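Long-range contact in TSSL1 (Pseudomonas aeruginosa, PDB 4B62), which probably ties the type VI secretion machinery to the cell wall, through a C-terminal OmpA-like module that binds peptidoglycan: residues S83-I88 and E139-N144. Numbering follows the deposited sequence.
Sequences SDNRPI and EGRARN
Two arginine heads meet here, NH1 of each over a face of the other near the rim: NH1 of Arg-141 is 3.4 Å from CZ of Arg-86, and the planes are tilted 33° apart. NH2 of Arg-86 and NH1 of Arg-141 are 3.3 Å apart, both donors, so nothing bonds across this gap. Each arginine has its own acceptor: Arg-86 NE makes a weak hydrogen bond to Asn-85 OD1, while Arg-141 NH1 is held by the carbonyl of Asn-135. The Arg-141 chain bends at chi3 (-67°), bringing its end over Arg-86; Arg-86 CG and Arg-141 CD are modelled too close, so the pair's exact fit is doubtful. Deeper in, Asp-84 rests against the start of that chain, its CB 3.7 Å and its OD2 3.6 Å from Arg-141 CB. OD1 accepts Arg-86 N at 2.9 Å in an Asx turn, from well above the carboxylate plane, and also takes Asn-96 ND2; OD2 forms a salt bridge with Arg-145. Asp-84 occupies the place of the aspartate that contacts peptidoglycan in OmpA-like relatives, so a similar role is probable. One helical turn on, Asn-144 offers CB to Ser-83 O at 3.7 Å, as its amide bonds to Val-132, Ala-133 and Asn-135. The loop after strand 77-82 thus joins helix 138-144 without a direct hydrogen bond, through packing of Asp-84 and Ser-83 on Arg-141 and Asn-144 and probably through Asn-135, their common partner. The like charges are probably eased by solvent, the amide and carbonyl acceptors, and Asp-84, whose OD2 lies 4.7 Å from Arg-141 NE without touching it.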
loop_
_atom_site.group_PDB
_atom_site.type_symbol
_atom_site.label_atom_id
_atom_site.label_comp_id
_atom_site.label_asym_id
_atom_site.label_seq_id
_atom_site.Cartn_x
_atom_site.Cartn_y
_atom_site.Cartn_z
ATOM N N SER A 83 -4.856 -0.460 -9.506
ATOM C CA SER A 83 -5.501 0.669 -10.141
ATOM C C SER A 83 -6.998 0.432 -10.216
ATOM O O SER A 83 -7.491 -0.669 -9.929
ATOM C CB SER A 83 -4.972 0.870 -11.563
ATOM O OG SER A 83 -5.314 -0.237 -12.388
ATOM N N ASP A 84 -7.712 1.465 -10.632
ATOM C CA ASP A 84 -9.078 1.318 -11.119
ATOM C C ASP A 84 -8.981 0.937 -12.617
ATOM O O ASP A 84 -7.905 0.565 -13.079
ATOM C CB ASP A 84 -9.876 2.606 -10.860
ATOM C CG ASP A 84 -9.255 3.819 -11.493
ATOM O OD1 ASP A 84 -8.505 3.669 -12.486
ATOM O OD2 ASP A 84 -9.531 4.929 -10.980
ATOM N N ASN A 85 -10.071 1.050 -13.368
ATOM C CA ASN A 85 -10.049 0.776 -14.814
ATOM C C ASN A 85 -10.167 2.041 -15.677
ATOM O O ASN A 85 -10.554 1.972 -16.854
ATOM C CB ASN A 85 -11.146 -0.225 -15.176
ATOM C CG ASN A 85 -12.532 0.363 -15.048
ATOM O OD1 ASN A 85 -12.711 1.453 -14.504
ATOM N ND2 ASN A 85 -13.524 -0.353 -15.564
ATOM N N ARG A 86 -9.792 3.177 -15.093
ATOM C CA ARG A 86 -9.926 4.499 -15.715
ATOM C C ARG A 86 -8.580 5.203 -15.672
ATOM O O ARG A 86 -8.357 6.074 -14.834
ATOM C CB ARG A 86 -10.948 5.364 -14.978
ATOM C CG ARG A 86 -12.262 4.691 -14.662
ATOM C CD ARG A 86 -13.041 4.228 -15.875
ATOM N NE ARG A 86 -14.310 3.619 -15.459
ATOM C CZ ARG A 86 -15.482 4.249 -15.371
ATOM N NH1 ARG A 86 -15.604 5.542 -15.673
ATOM N NH2 ARG A 86 -16.556 3.571 -14.976
ATOM N N PRO A 87 -7.668 4.829 -16.574
ATOM C CA PRO A 87 -6.318 5.388 -16.521
ATOM C C PRO A 87 -6.249 6.894 -16.761
ATOM O O PRO A 87 -6.991 7.437 -17.587
ATOM C CB PRO A 87 -5.594 4.651 -17.648
ATOM C CG PRO A 87 -6.676 4.307 -18.605
ATOM C CD PRO A 87 -7.846 3.954 -17.740
ATOM N N ILE A 88 -5.350 7.544 -16.025
ATOM C CA ILE A 88 -4.976 8.935 -16.254
ATOM C C ILE A 88 -3.531 8.851 -16.758
ATOM O O ILE A 88 -2.584 9.004 -15.982
ATOM C CB ILE A 88 -5.074 9.775 -14.952
ATOM C CG1 ILE A 88 -6.483 9.700 -14.349
ATOM C CG2 ILE A 88 -4.731 11.240 -15.207
ATOM C CD1 ILE A 88 -6.578 10.266 -12.946
ATOM N N GLU A 139 -16.375 6.630 -5.981
ATOM C CA GLU A 139 -15.935 6.117 -4.689
ATOM C C GLU A 139 -15.370 4.681 -4.799
ATOM O O GLU A 139 -14.378 4.358 -4.148
ATOM C CB GLU A 139 -17.038 6.244 -3.643
ATOM C CG GLU A 139 -18.135 5.226 -3.765
ATOM C CD GLU A 139 -17.805 3.948 -3.015
ATOM O OE1 GLU A 139 -16.836 3.905 -2.216
ATOM O OE2 GLU A 139 -18.523 3.001 -3.237
ATOM N N GLY A 140 -15.974 3.851 -5.651
ATOM C CA GLY A 140 -15.473 2.506 -5.867
ATOM C C GLY A 140 -14.111 2.517 -6.521
ATOM O O GLY A 140 -13.212 1.778 -6.108
ATOM N N ARG A 141 -13.937 3.367 -7.528
ATOM C CA ARG A 141 -12.626 3.483 -8.151
ATOM C C ARG A 141 -11.555 3.888 -7.138
ATOM O O ARG A 141 -10.427 3.390 -7.183
ATOM C CB ARG A 141 -12.679 4.443 -9.349
ATOM C CG ARG A 141 -13.513 3.889 -10.502
ATOM C CD ARG A 141 -13.432 4.736 -11.740
ATOM N NE ARG A 141 -14.033 6.062 -11.619
ATOM C CZ ARG A 141 -15.309 6.353 -11.869
ATOM N NH1 ARG A 141 -16.174 5.404 -12.216
ATOM N NH2 ARG A 141 -15.724 7.621 -11.779
ATOM N N ALA A 142 -11.904 4.817 -6.238
ATOM C CA ALA A 142 -10.970 5.271 -5.222
ATOM C C ALA A 142 -10.590 4.162 -4.247
ATOM O O ALA A 142 -9.485 4.158 -3.732
ATOM C CB ALA A 142 -11.526 6.481 -4.484
ATOM N N ARG A 143 -11.503 3.219 -3.992
ATOM C CA ARG A 143 -11.174 2.049 -3.165
ATOM C C ARG A 143 -10.268 1.056 -3.926
ATOM O O ARG A 143 -9.418 0.392 -3.316
ATOM C CB ARG A 143 -12.441 1.341 -2.677
ATOM C CG ARG A 143 -13.131 2.132 -1.590
ATOM C CD ARG A 143 -14.249 1.409 -0.895
ATOM N NE ARG A 143 -15.470 1.462 -1.678
ATOM C CZ ARG A 143 -16.220 0.406 -2.000
ATOM N NH1 ARG A 143 -15.889 -0.817 -1.599
ATOM N NH2 ARG A 143 -17.321 0.576 -2.733
ATOM N N ASN A 144 -10.433 0.953 -5.243
ATOM C CA ASN A 144 -9.607 0.022 -6.030
ATOM C C ASN A 144 -8.171 0.487 -6.191
ATOM O O ASN A 144 -7.244 -0.327 -6.153
ATOM C CB ASN A 144 -10.212 -0.254 -7.396
ATOM C CG ASN A 144 -11.409 -1.186 -7.312
ATOM O OD1 ASN A 144 -11.491 -1.987 -6.396
ATOM N ND2 ASN A 144 -12.343 -1.065 -8.253
#